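PDB 4ZM6: N-acetyl-beta-D glucosaminidase, which probably cleaves N-acetylglucosamine from the ends of sugar chains as a family 3 glycoside hydrolase, and also carries an acetyl-CoA-binding glucosamine N-acetyltransferase region. Local coordinates for residues Thr94-Asn99 with Thr362-Leu367; Gly103-Ser108 with Tyr368-Thr373; Thr373-Arg378 with Asp493-Thr498; Met481-Gln486 with Val497-Thr502. All coordinates share one frame; numbering follows the deposited sequence.

Interaction 1. Residues Thr94-Asn99 with Thr362-Leu367; sequences TYLPGN and TLSKEL
Ser-364 holds its hydroxyl trans to its own backbone nitrogen (chi1 -176°), which aims OG at Tyr-95 O, and Leu-96 sends CG away from its carbonyl carbon (chi1 -63°), which turns its branch toward the helical residues 362-367. Ser-364 OG gives a hydrogen bond of 2.7 Å to Tyr-95 O. The approach is almost head-on, nearly along the C=O axis at a C=O...OG angle of 172°. It is the one hydrogen bond across the contact, and it ties an irregular loop to the flank of a regular helix.

Beside that bond the packing is aliphatic. Leu-96 lays its CD2 methyl against the helix backbone, 3.8 Å from Ser-364 N. Leu-96 CD2 also meets Leu-363 CD2 at 4.1 Å. One residue on, the ring of Pro-97 crosses the side chain of Leu-367 at about a right angle, with Pro-97 CG 3.9 Å from Leu-367 CB and CD1 of the leucine scarcely farther. Thr-94 contributes its methyl, CG2, at 4.0 Å from Ser-364 CB; its hydroxyl is bonded instead to Glu-121.

Helix 108-125 closes the apolar side, where Val-114, Ala-117 and Ile-118 pack on Leu-96, and Val-114 reaches Leu-367 as well. On another side Pro-504 of helix 503-513 touches both Tyr-95 and Ser-364. Helix 357-368 thus meets the loop that leads from the family 3 N-terminal region into helix 99-105, with helices 108-125 and 503-513 packed against the same contact.

Interaction 2. Residues Gly103-Ser108 with Tyr368-Thr373; sequences GALGSS and YDRVPT
Leu-105 places its CD2 methyl over the centre of the Arg-370 guanidinium, 3.5 Å from Arg-370 CZ, so one face of the flat cationic group lies against a hydrocarbon. The arginine gets there by a bend at chi3 (59°), which folds its end back over the leucine. The other branch of Leu-105 turns to Val-371: CD1 stands 4.1 Å from Val-371 CG2, the two side chains crossing at about a right angle. Nearer its backbone, Leu-105 CG rests on the main chain of the arginine, 3.8 Å from Arg-370 O. Ala-104 adds a light contact, its CB 4.2 Å from Val-371 O.

The leucine closes helix 99-105, and Gly-106, with positive phi, turns the chain out of it. On the partner segment, a type I turn from Tyr-368 to Val-371 follows helix 357-368 and presents the arginine just before the chain enters strand 373-377. Thr-629, an acetyl-CoA-binding residue, touches both Arg-370 and Ser-107, whose hydroxyl is bonded to Asp-633.

No hydrogen bond joins the two segments, so apolar packing carries the contact. The Arg-370 side chain comes within about 6 Å of bound acetyl-CoA (nearest atoms), beside Arg-520, which binds the cofactor; a second guanidinium here would be expected to add positive potential near the anionic cofactor.

Interaction 3. Residues Thr373-Arg378 with Asp493-Thr498; sequences TVVTNR and DTYLVT
Strands 373-377 and 494-497 run antiparallel at 176°, their axes 4.6 Å apart, and a classic beta bulge shifts their register by one residue. At the bulge Val-375 and Thr-376 both face Tyr-495, and both amides bond to Tyr-495 O, Val-375 N at 2.9 Å and Thr-376 N at 3.2 Å. Thr-373 pairs with Val-497 through two backbone bonds, and Arg-378 N closes the far end on Asp-493 O at 2.8 Å.

The bulge turns Val-375 to the side of Tyr-495 and Val-497. Val-375 CB lies at the edge of the tyrosine ring, 3.7 Å from Tyr-495 CD2, while Val-375 CG2 meets Val-497 CG2 at 3.9 Å. Thr-373 and Val-497 lie alongside each other, Thr-373 CB to Val-497 CG2 being 3.8 Å. Tyr-495 OH is hydrogen-bonded to Pro-483 O, in the loop before the strand.

Strand 373-377 forms the edge of a mixed six-stranded sheet, with 494-497 joining it to the parallel strands, an arrangement like that of the second domain in other family 3 hydrolases. At its end Arg-378 NE makes a salt bridge of 3.2 Å to the anti lone pair of Asp-493 OD1, the guanidinium and carboxylate planes 72° apart. With NH1 on Asp-532 and NH2 on Pro-490 O, the guanidinium is gripped from several directions, which would restrict its rotation and probably lets two carboxylates, Asp-493 and Asp-532, share in balancing its charge.

Interaction 4. Residues Met481-Gln486 with Val497-Thr502; sequences MNPYDQ and VTYEYT
Met-481 O receives a 2.7 Å hydrogen bond from a water that in turn accepts one from Tyr-499 N at 3.0 Å, so a single water bridges the two backbones where no direct hydrogen bond joins them. On one side of this bridge the methionine side chain slants past the edge of the Tyr-501 ring. Met-481 CG is 3.5 Å from Tyr-501 CD2, and the sulfur lies in the plane of the ring, 88° off its normal: an edge-on Met-aromatic contact, with SD 5.1 Å from the centroid. A turn at chi3 (79°) carries the terminal methyl on to Tyr-501 CE2.

The two loops follow strands 475-479 and 494-497, parallel neighbours, and so meet at the same end of the sheet. Here Pro-483 CB touches two side chains, 3.7 Å from Val-497 CG1 and 4.1 Å from Tyr-499 CE1, the proline crossing the tyrosine at about a right angle.

Within 497-502, Thr-498 OG1 bonds to Glu-500 O at 2.7 Å, and Thr-502 OG1 to the anti lone pair of Glu-500 OE1 at 2.6 Å. The same carboxylate reaches Tyr-368 through OE1 and, through OE2, the amide of Gly-98, just before helix 99-105.

How the interactions relate
Interactions 1 and 2 lie about 10 Å apart, centre to centre, and interleave along the chain, each setting the region around helix 99-105 against the end of helix 357-368 or the turn after it. Interaction 3 comes next, sharing Thr-373 with interaction 2, and pairs edge strand 373-377 of the mixed six-stranded sheet with strand 494-497. Interaction 4, about 11 Å from interaction 3 between centres, shares Val-497 and Thr-498 with it. Interactions 1 and 2 thus join the family 3 N-terminal region to helix 357-368 and its turn, while 3 and 4 lie in the adjoining sheet and its loops, linked to them through Tyr-368, Glu-500 and the hydroxyl pair of Thr-373 and Tyr-499. Interaction 2 is nearest the bound acetyl-CoA.

Interaction 1. Residues Thr94-Asn99 with Thr362-Leu367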
loop_
_atom_site.group_PDB
_atom_site.type_symbol
_atom_site.label_atom_id
_atom_site.label_comp_id
_atom_site.label_asym_id
_atom_site.label_seq_id
_atom_site.Cartn_x
_atom_site.Cartn_y
_atom_site.Cartn_z
ATOM N N THR A 94 -0.220 -20.118 -31.191
ATOM C CA THR A 94 1.119 -19.559 -31.050
ATOM C C THR A 94 1.739 -19.864 -29.685
ATOM O O THR A 94 1.040 -19.902 -28.678
ATOM C CB THR A 94 1.086 -18.032 -31.251
ATOM O OG1 THR A 94 0.405 -17.726 -32.473
ATOM C CG2 THR A 94 2.501 -17.450 -31.296
ATOM N N TYR A 95 3.050 -20.093 -29.671
ATOM C CA TYR A 95 3.821 -20.130 -28.428
ATOM C C TYR A 95 4.065 -18.698 -27.955
ATOM O O TYR A 95 4.800 -17.946 -28.594
ATOM C CB TYR A 95 5.179 -20.824 -28.627
ATOM C CG TYR A 95 5.108 -22.326 -28.777
ATOM C CD1 TYR A 95 4.913 -23.141 -27.671
ATOM C CD2 TYR A 95 5.246 -22.933 -30.023
ATOM C CE1 TYR A 95 4.841 -24.519 -27.798
ATOM C CE2 TYR A 95 5.178 -24.308 -30.161
ATOM C CZ TYR A 95 4.976 -25.099 -29.044
ATOM O OH TYR A 95 4.902 -26.470 -29.166
ATOM N N LEU A 96 3.446 -18.319 -26.846
ATOM C CA LEU A 96 3.739 -17.034 -26.212
ATOM C C LEU A 96 4.217 -17.282 -24.782
ATOM O O LEU A 96 3.846 -18.287 -24.168
ATOM C CB LEU A 96 2.508 -16.122 -26.227
ATOM C CG LEU A 96 2.009 -15.724 -27.621
ATOM C CD1 LEU A 96 0.573 -15.222 -27.550
ATOM C CD2 LEU A 96 2.921 -14.688 -28.263
ATOM N N PRO A 97 5.050 -16.373 -24.247
ATOM C CA PRO A 97 5.685 -16.563 -22.938
ATOM C C PRO A 97 4.733 -16.973 -21.815
ATOM O O PRO A 97 3.700 -16.337 -21.616
ATOM C CB PRO A 97 6.280 -15.190 -22.642
ATOM C CG PRO A 97 6.565 -14.614 -23.981
ATOM C CD PRO A 97 5.461 -15.101 -24.872
ATOM N N GLY A 98 5.091 -18.038 -21.101
ATOM C CA GLY A 98 4.381 -18.455 -19.897
ATOM C C GLY A 98 4.727 -17.568 -18.723
ATOM O O GLY A 98 5.494 -16.615 -18.856
ATOM N N ASN A 99 4.188 -17.898 -17.560
ATOM C CA ASN A 99 4.201 -16.965 -16.442
ATOM C C ASN A 99 5.583 -16.462 -15.998
ATOM O O ASN A 99 5.861 -15.275 -16.142
ATOM C CB ASN A 99 3.386 -17.518 -15.262
ATOM C CG ASN A 99 1.884 -17.267 -15.413
ATOM O OD1 ASN A 99 1.376 -17.048 -16.518
ATOM N ND2 ASN A 99 1.167 -17.297 -14.296
ATOM N N THR A 362 4.726 -12.686 -34.759
ATOM C CA THR A 362 5.759 -11.649 -34.664
ATOM C C THR A 362 5.827 -11.079 -33.246
ATOM O O THR A 362 6.853 -10.527 -32.847
ATOM C CB THR A 362 5.582 -10.498 -35.683
ATOM O OG1 THR A 362 4.639 -9.548 -35.181
ATOM C CG2 THR A 362 5.124 -11.017 -37.060
ATOM N N LEU A 363 4.738 -11.212 -32.491
ATOM C CA LEU A 363 4.744 -10.861 -31.074
ATOM C C LEU A 363 5.665 -11.817 -30.321
ATOM O O LEU A 363 6.490 -11.389 -29.519
ATOM C CB LEU A 363 3.324 -10.913 -30.492
ATOM C CG LEU A 363 3.140 -10.483 -29.027
ATOM C CD1 LEU A 363 3.471 -9.010 -28.840
ATOM C CD2 LEU A 363 1.728 -10.775 -28.548
ATOM N N SER A 364 5.516 -13.109 -30.600
ATOM C CA SER A 364 6.328 -14.145 -29.971
ATOM C C SER A 364 7.825 -13.901 -30.169
ATOM O O SER A 364 8.587 -13.948 -29.206
ATOM C CB SER A 364 5.951 -15.524 -30.512
ATOM O OG SER A 364 6.681 -16.539 -29.845
ATOM N N LYS A 365 8.242 -13.642 -31.410
ATOM C CA LYS A 365 9.651 -13.323 -31.701
ATOM C C LYS A 365 10.110 -12.114 -30.891
ATOM O O LYS A 365 11.186 -12.137 -30.285
ATOM C CB LYS A 365 9.875 -13.021 -33.192
ATOM C CG LYS A 365 10.068 -14.235 -34.092
ATOM C CD LYS A 365 8.751 -14.761 -34.650
ATOM C CE LYS A 365 8.961 -15.771 -35.772
ATOM N NZ LYS A 365 9.416 -15.142 -37.047
ATOM N N GLU A 366 9.286 -11.066 -30.896
ATOM C CA GLU A 366 9.609 -9.808 -30.223
ATOM C C GLU A 366 9.729 -9.968 -28.712
ATOM O O GLU A 366 10.657 -9.431 -28.104
ATOM C CB GLU A 366 8.562 -8.738 -30.550
ATOM C CG GLU A 366 8.703 -8.156 -31.951
ATOM C CD GLU A 366 7.500 -7.333 -32.401
ATOM O OE1 GLU A 366 6.437 -7.359 -31.734
ATOM O OE2 GLU A 366 7.624 -6.656 -33.444
ATOM N N LEU A 367 8.801 -10.703 -28.108
ATOM C CA LEU A 367 8.815 -10.882 -26.662
ATOM C C LEU A 367 9.952 -11.775 -26.213
ATOM O O LEU A 367 10.697 -11.405 -25.306
ATOM C CB LEU A 367 7.487 -11.449 -26.148
ATOM C CG LEU A 367 6.276 -10.511 -26.201
ATOM C CD1 LEU A 367 5.097 -11.151 -25.473
ATOM C CD2 LEU A 367 6.594 -9.139 -25.613
#

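Interaction 2. Residues Gly103-Ser108 with Tyr368-Thr373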
loop_
_atom_site.group_PDB
_atom_site.type_symbol
_atom_site.label_atom_id
_atom_site.label_comp_id
_atom_site.label_asym_id
_atom_site.label_seq_id
_atom_site.Cartn_x
_atom_site.Cartn_y
_atom_site.Cartn_z
ATOM N N GLY A 103 7.298 -12.801 -15.940
ATOM C CA GLY A 103 7.811 -12.197 -14.713
ATOM C C GLY A 103 9.228 -11.680 -14.881
ATOM O O GLY A 103 9.548 -10.557 -14.488
ATOM N N ALA A 104 10.077 -12.510 -15.476
ATOM C CA ALA A 104 11.460 -12.139 -15.766
ATOM C C ALA A 104 11.524 -10.981 -16.757
ATOM O O ALA A 104 12.368 -10.092 -16.630
ATOM C CB ALA A 104 12.220 -13.341 -16.315
ATOM N N LEU A 105 10.627 -11.022 -17.744
ATOM C CA LEU A 105 10.459 -9.950 -18.732
ATOM C C LEU A 105 10.118 -8.626 -18.042
ATOM O O LEU A 105 10.703 -7.585 -18.345
ATOM C CB LEU A 105 9.356 -10.326 -19.731
ATOM C CG LEU A 105 9.461 -9.763 -21.150
ATOM C CD1 LEU A 105 8.394 -10.401 -22.028
ATOM C CD2 LEU A 105 9.346 -8.244 -21.172
ATOM N N GLY A 106 9.159 -8.685 -17.123
ATOM C CA GLY A 106 8.879 -7.586 -16.200
ATOM C C GLY A 106 7.950 -6.491 -16.697
ATOM O O GLY A 106 7.968 -5.385 -16.159
ATOM N N SER A 107 7.137 -6.788 -17.707
ATOM C CA SER A 107 6.194 -5.820 -18.247
ATOM C C SER A 107 4.777 -6.359 -18.200
ATOM O O SER A 107 4.436 -7.284 -18.933
ATOM C CB SER A 107 6.554 -5.463 -19.692
ATOM O OG SER A 107 5.494 -4.757 -20.328
ATOM N N SER A 108 3.951 -5.760 -17.345
ATOM C CA SER A 108 2.532 -6.100 -17.253
ATOM C C SER A 108 1.821 -5.877 -18.585
ATOM O O SER A 108 0.886 -6.602 -18.918
ATOM C CB SER A 108 1.858 -5.270 -16.159
ATOM O OG SER A 108 2.028 -3.882 -16.397
ATOM N N TYR A 368 10.098 -12.936 -26.847
ATOM C CA TYR A 368 11.074 -13.931 -26.390
ATOM C C TYR A 368 12.516 -13.427 -26.404
ATOM O O TYR A 368 13.328 -13.911 -25.629
ATOM C CB TYR A 368 10.947 -15.248 -27.164
ATOM C CG TYR A 368 9.867 -16.167 -26.624
ATOM C CD1 TYR A 368 10.034 -16.831 -25.410
ATOM C CD2 TYR A 368 8.679 -16.375 -27.319
ATOM C CE1 TYR A 368 9.051 -17.673 -24.910
ATOM C CE2 TYR A 368 7.693 -17.216 -26.826
ATOM C CZ TYR A 368 7.884 -17.861 -25.622
ATOM O OH TYR A 368 6.909 -18.699 -25.128
ATOM N N ASP A 369 12.830 -12.449 -27.253
ATOM C CA ASP A 369 14.155 -11.804 -27.233
ATOM C C ASP A 369 14.429 -11.032 -25.938
ATOM O O ASP A 369 15.579 -10.678 -25.649
ATOM C CB ASP A 369 14.307 -10.837 -28.412
ATOM C CG ASP A 369 14.458 -11.544 -29.744
ATOM O OD1 ASP A 369 14.579 -12.787 -29.771
ATOM O OD2 ASP A 369 14.465 -10.848 -30.778
ATOM N N ARG A 370 13.372 -10.753 -25.180
ATOM C CA ARG A 370 13.470 -10.024 -23.918
ATOM C C ARG A 370 13.289 -10.944 -22.696
ATOM O O ARG A 370 13.160 -10.452 -21.573
ATOM C CB ARG A 370 12.403 -8.917 -23.883
ATOM C CG ARG A 370 12.369 -8.006 -25.110
ATOM C CD ARG A 370 11.093 -7.169 -25.174
ATOM N NE ARG A 370 10.901 -6.306 -24.001
ATOM C CZ ARG A 370 9.745 -5.736 -23.647
ATOM N NH1 ARG A 370 8.636 -5.938 -24.355
ATOM N NH2 ARG A 370 9.694 -4.970 -22.560
ATOM N N VAL A 371 13.271 -12.263 -22.913
ATOM C CA VAL A 371 12.956 -13.232 -21.847
ATOM C C VAL A 371 14.174 -13.851 -21.140
ATOM O O VAL A 371 14.337 -13.662 -19.937
ATOM C CB VAL A 371 12.013 -14.346 -22.359
ATOM C CG1 VAL A 371 11.958 -15.521 -21.392
ATOM C CG2 VAL A 371 10.614 -13.788 -22.586
ATOM N N PRO A 372 15.025 -14.597 -21.863
ATOM C CA PRO A 372 16.059 -15.301 -21.108
ATOM C C PRO A 372 17.039 -14.375 -20.390
ATOM O O PRO A 372 17.299 -13.260 -20.846
ATOM C CB PRO A 372 16.778 -16.131 -22.174
ATOM C CG PRO A 372 16.555 -15.388 -23.437
ATOM C CD PRO A 372 15.195 -14.768 -23.316
ATOM N N THR A 373 17.560 -14.863 -19.266
ATOM C CA THR A 373 18.458 -14.114 -18.405
ATOM C C THR A 373 19.817 -14.812 -18.338
ATOM O O THR A 373 19.886 -16.028 -18.172
ATOM C CB THR A 373 17.897 -14.027 -16.969
ATOM O OG1 THR A 373 16.505 -13.690 -17.003
ATOM C CG2 THR A 373 18.653 -12.994 -16.157
#

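Interaction 3. Residues Thr373-Arg378 with Asp493-Thr498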
loop_
_atom_site.group_PDB
_atom_site.type_symbol
_atom_site.label_atom_id
_atom_site.label_comp_id
_atom_site.label_asym_id
_atom_site.label_seq_id
_atom_site.Cartn_x
_atom_site.Cartn_y
_atom_site.Cartn_z
ATOM N N THR A 373 17.560 -14.863 -19.266
ATOM C CA THR A 373 18.458 -14.114 -18.405
ATOM C C THR A 373 19.817 -14.812 -18.338
ATOM O O THR A 373 19.886 -16.028 -18.172
ATOM C CB THR A 373 17.897 -14.027 -16.969
ATOM O OG1 THR A 373 16.505 -13.690 -17.003
ATOM C CG2 THR A 373 18.653 -12.994 -16.157
ATOM N N VAL A 374 20.890 -14.038 -18.474
ATOM C CA VAL A 374 22.233 -14.511 -18.174
ATOM C C VAL A 374 22.434 -14.237 -16.694
ATOM O O VAL A 374 22.425 -13.080 -16.269
ATOM C CB VAL A 374 23.293 -13.761 -18.994
ATOM C CG1 VAL A 374 24.688 -14.200 -18.589
ATOM C CG2 VAL A 374 23.062 -13.984 -20.485
ATOM N N VAL A 375 22.604 -15.301 -15.913
ATOM C CA VAL A 375 22.628 -15.200 -14.460
ATOM C C VAL A 375 24.058 -15.031 -13.946
ATOM O O VAL A 375 24.321 -14.189 -13.087
ATOM C CB VAL A 375 21.962 -16.433 -13.825
ATOM C CG1 VAL A 375 21.956 -16.329 -12.307
ATOM C CG2 VAL A 375 20.546 -16.592 -14.349
ATOM N N THR A 376 24.978 -15.837 -14.459
ATOM C CA THR A 376 26.394 -15.641 -14.165
ATOM C C THR A 376 27.213 -15.774 -15.433
ATOM O O THR A 376 26.802 -16.418 -16.394
ATOM C CB THR A 376 26.930 -16.616 -13.087
ATOM O OG1 THR A 376 26.807 -17.967 -13.538
ATOM C CG2 THR A 376 26.165 -16.445 -11.776
ATOM N N ASN A 377 28.372 -15.132 -15.421
ATOM C CA ASN A 377 29.259 -15.090 -16.566
ATOM C C ASN A 377 30.626 -14.611 -16.072
ATOM O O ASN A 377 31.176 -13.614 -16.552
ATOM C CB ASN A 377 28.678 -14.159 -17.639
ATOM C CG ASN A 377 29.335 -14.331 -18.996
ATOM O OD1 ASN A 377 30.052 -15.301 -19.251
ATOM N ND2 ASN A 377 29.084 -13.388 -19.879
ATOM N N ARG A 378 31.156 -15.339 -15.091
ATOM C CA ARG A 378 32.385 -14.960 -14.396
ATOM C C ARG A 378 33.617 -14.845 -15.302
ATOM O O ARG A 378 34.468 -13.989 -15.072
ATOM C CB ARG A 378 32.673 -15.935 -13.239
ATOM C CG ARG A 378 32.251 -15.430 -11.862
ATOM C CD ARG A 378 30.975 -16.063 -11.326
ATOM N NE ARG A 378 31.184 -17.458 -10.925
ATOM C CZ ARG A 378 30.334 -18.193 -10.201
ATOM N NH1 ARG A 378 29.183 -17.692 -9.754
ATOM N NH2 ARG A 378 30.643 -19.450 -9.919
ATOM N N ASP A 493 30.700 -21.101 -13.783
ATOM C CA ASP A 493 30.968 -19.682 -14.007
ATOM C C ASP A 493 29.996 -19.041 -14.984
ATOM O O ASP A 493 29.807 -17.821 -14.959
ATOM C CB ASP A 493 32.396 -19.491 -14.530
ATOM C CG ASP A 493 33.454 -19.773 -13.475
ATOM O OD1 ASP A 493 33.230 -19.430 -12.294
ATOM O OD2 ASP A 493 34.517 -20.331 -13.832
ATOM N N THR A 494 29.376 -19.847 -15.841
ATOM C CA THR A 494 28.549 -19.299 -16.915
ATOM C C THR A 494 27.233 -20.083 -17.044
ATOM O O THR A 494 27.217 -21.240 -17.464
ATOM C CB THR A 494 29.362 -19.160 -18.233
ATOM O OG1 THR A 494 28.527 -19.396 -19.372
ATOM C CG2 THR A 494 30.557 -20.112 -18.248
ATOM N N TYR A 495 26.142 -19.416 -16.666
ATOM C CA TYR A 495 24.828 -20.031 -16.493
ATOM C C TYR A 495 23.735 -19.053 -16.925
ATOM O O TYR A 495 23.823 -17.854 -16.650
ATOM C CB TYR A 495 24.649 -20.408 -15.019
ATOM C CG TYR A 495 23.282 -20.939 -14.624
ATOM C CD1 TYR A 495 22.893 -22.234 -14.945
ATOM C CD2 TYR A 495 22.392 -20.152 -13.893
ATOM C CE1 TYR A 495 21.649 -22.721 -14.576
ATOM C CE2 TYR A 495 21.150 -20.630 -13.517
ATOM C CZ TYR A 495 20.786 -21.914 -13.861
ATOM O OH TYR A 495 19.557 -22.394 -13.483
ATOM N N LEU A 496 22.718 -19.572 -17.611
ATOM C CA LEU A 496 21.575 -18.763 -18.051
ATOM C C LEU A 496 20.279 -19.544 -17.886
ATOM O O LEU A 496 20.301 -20.749 -17.661
ATOM C CB LEU A 496 21.736 -18.306 -19.510
ATOM C CG LEU A 496 21.613 -19.359 -20.624
ATOM C CD1 LEU A 496 21.066 -18.733 -21.899
ATOM C CD2 LEU A 496 22.941 -20.048 -20.896
ATOM N N VAL A 497 19.152 -18.854 -18.004
ATOM C CA VAL A 497 17.847 -19.467 -17.773
ATOM C C VAL A 497 16.837 -18.991 -18.816
ATOM O O VAL A 497 16.873 -17.834 -19.242
ATOM C CB VAL A 497 17.334 -19.178 -16.344
ATOM C CG1 VAL A 497 18.226 -19.861 -15.317
ATOM C CG2 VAL A 497 17.258 -17.678 -16.068
ATOM N N THR A 498 15.961 -19.900 -19.242
ATOM C CA THR A 498 14.986 -19.610 -20.287
ATOM C C THR A 498 13.558 -19.652 -19.771
ATOM O O THR A 498 12.633 -19.298 -20.501
ATOM C CB THR A 498 15.114 -20.597 -21.468
ATOM O OG1 THR A 498 14.494 -21.848 -21.141
ATOM C CG2 THR A 498 16.586 -20.827 -21.823
#

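Interaction 4. Residues Met481-Gln486 with Val497-Thr502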
loop_
_atom_site.group_PDB
_atom_site.type_symbol
_atom_site.label_atom_id
_atom_site.label_comp_id
_atom_site.label_asym_id
_atom_site.label_seq_id
_atom_site.Cartn_x
_atom_site.Cartn_y
_atom_site.Cartn_z
ATOM N N MET A 481 13.820 -25.375 -17.590
ATOM C CA MET A 481 12.604 -25.478 -16.784
ATOM C C MET A 481 12.679 -24.464 -15.631
ATOM O O MET A 481 12.600 -23.262 -15.887
ATOM C CB MET A 481 12.373 -26.924 -16.344
ATOM C CG MET A 481 12.045 -27.817 -17.528
ATOM S SD MET A 481 11.618 -29.519 -17.121
ATOM C CE MET A 481 9.912 -29.338 -16.587
ATOM N N ASN A 482 12.841 -24.906 -14.389
ATOM C CA ASN A 482 13.012 -23.954 -13.297
ATOM C C ASN A 482 14.409 -23.343 -13.331
ATOM O O ASN A 482 15.375 -24.028 -13.656
ATOM C CB ASN A 482 12.778 -24.619 -11.940
ATOM C CG ASN A 482 11.352 -25.101 -11.760
ATOM O OD1 ASN A 482 10.438 -24.673 -12.469
ATOM N ND2 ASN A 482 11.153 -25.997 -10.801
ATOM N N PRO A 483 14.526 -22.050 -12.981
ATOM C CA PRO A 483 15.817 -21.356 -13.000
ATOM C C PRO A 483 16.738 -21.632 -11.810
ATOM O O PRO A 483 17.864 -21.126 -11.777
ATOM C CB PRO A 483 15.405 -19.882 -12.999
ATOM C CG PRO A 483 14.133 -19.871 -12.235
ATOM C CD PRO A 483 13.422 -21.126 -12.660
ATOM N N TYR A 484 16.282 -22.434 -10.851
ATOM C CA TYR A 484 17.030 -22.648 -9.606
ATOM C C TYR A 484 18.218 -23.619 -9.744
ATOM O O TYR A 484 19.056 -23.699 -8.845
ATOM C CB TYR A 484 16.096 -23.160 -8.503
ATOM C CG TYR A 484 14.854 -22.314 -8.231
ATOM C CD1 TYR A 484 14.937 -21.106 -7.539
ATOM C CD2 TYR A 484 13.595 -22.753 -8.630
ATOM C CE1 TYR A 484 13.807 -20.351 -7.278
ATOM C CE2 TYR A 484 12.458 -22.008 -8.375
ATOM C CZ TYR A 484 12.566 -20.805 -7.697
ATOM O OH TYR A 484 11.423 -20.068 -7.443
ATOM N N ASP A 485 18.304 -24.329 -10.868
ATOM C CA ASP A 485 19.246 -25.447 -11.021
ATOM C C ASP A 485 20.687 -25.153 -10.577
ATOM O O ASP A 485 21.365 -26.055 -10.075
ATOM C CB ASP A 485 19.245 -25.957 -12.470
ATOM C CG ASP A 485 17.936 -26.633 -12.860
ATOM O OD1 ASP A 485 17.056 -26.800 -11.992
ATOM O OD2 ASP A 485 17.782 -27.004 -14.043
ATOM N N GLN A 486 21.155 -23.911 -10.750
ATOM C CA GLN A 486 22.541 -23.566 -10.407
ATOM C C GLN A 486 22.819 -23.645 -8.913
ATOM O O GLN A 486 23.980 -23.716 -8.503
ATOM C CB GLN A 486 22.936 -22.183 -10.936
ATOM C CG GLN A 486 24.383 -21.814 -10.618
ATOM C CD GLN A 486 24.891 -20.596 -11.363
ATOM O OE1 GLN A 486 26.013 -20.598 -11.863
ATOM N NE2 GLN A 486 24.080 -19.546 -11.427
ATOM N N VAL A 497 19.152 -18.854 -18.004
ATOM C CA VAL A 497 17.847 -19.467 -17.773
ATOM C C VAL A 497 16.837 -18.991 -18.816
ATOM O O VAL A 497 16.873 -17.834 -19.242
ATOM C CB VAL A 497 17.334 -19.178 -16.344
ATOM C CG1 VAL A 497 18.226 -19.861 -15.317
ATOM C CG2 VAL A 497 17.258 -17.678 -16.068
ATOM N N THR A 498 15.961 -19.900 -19.242
ATOM C CA THR A 498 14.986 -19.610 -20.287
ATOM C C THR A 498 13.558 -19.652 -19.771
ATOM O O THR A 498 12.633 -19.298 -20.501
ATOM C CB THR A 498 15.114 -20.597 -21.468
ATOM O OG1 THR A 498 14.494 -21.848 -21.141
ATOM C CG2 THR A 498 16.586 -20.827 -21.823
ATOM N N TYR A 499 13.377 -20.116 -18.533
ATOM C CA TYR A 499 12.066 -20.161 -17.875
ATOM C C TYR A 499 11.020 -21.066 -18.553
ATOM O O TYR A 499 9.888 -21.155 -18.073
ATOM C CB TYR A 499 11.494 -18.739 -17.710
ATOM C CG TYR A 499 12.451 -17.748 -17.079
ATOM C CD1 TYR A 499 12.711 -17.779 -15.712
ATOM C CD2 TYR A 499 13.092 -16.780 -17.846
ATOM C CE1 TYR A 499 13.585 -16.877 -15.126
ATOM C CE2 TYR A 499 13.970 -15.875 -17.269
ATOM C CZ TYR A 499 14.211 -15.928 -15.907
ATOM O OH TYR A 499 15.077 -15.027 -15.323
ATOM N N GLU A 500 11.383 -21.721 -19.657
ATOM C CA GLU A 500 10.493 -22.675 -20.331
ATOM C C GLU A 500 11.223 -23.334 -21.494
ATOM O O GLU A 500 12.152 -22.752 -22.059
ATOM C CB GLU A 500 9.211 -22.003 -20.837
ATOM C CG GLU A 500 9.429 -20.904 -21.865
ATOM C CD GLU A 500 8.140 -20.184 -22.208
ATOM O OE1 GLU A 500 7.644 -20.359 -23.344
ATOM O OE2 GLU A 500 7.617 -19.459 -21.333
ATOM N N TYR A 501 10.789 -24.541 -21.851
ATOM C CA TYR A 501 11.469 -25.328 -22.882
ATOM C C TYR A 501 10.770 -25.280 -24.237
ATOM O O TYR A 501 10.953 -26.173 -25.069
ATOM C CB TYR A 501 11.670 -26.784 -22.428
ATOM C CG TYR A 501 10.430 -27.478 -21.903
ATOM C CD1 TYR A 501 9.262 -27.548 -22.656
ATOM C CD2 TYR A 501 10.436 -28.084 -20.657
ATOM C CE1 TYR A 501 8.134 -28.190 -22.171
ATOM C CE2 TYR A 501 9.316 -28.727 -20.166
ATOM C CZ TYR A 501 8.169 -28.778 -20.927
ATOM O OH TYR A 501 7.053 -29.414 -20.443
ATOM N N THR A 502 9.987 -24.229 -24.461
ATOM C CA THR A 502 9.331 -24.013 -25.746
ATOM C C THR A 502 10.370 -23.702 -26.838
ATOM O O THR A 502 11.449 -23.179 -26.541
ATOM C CB THR A 502 8.306 -22.861 -25.649
ATOM O OG1 THR A 502 8.959 -21.662 -25.210
ATOM C CG2 THR A 502 7.186 -23.217 -24.666
HETATM O O HOH W 1 14.712 -21.685 -16.342
#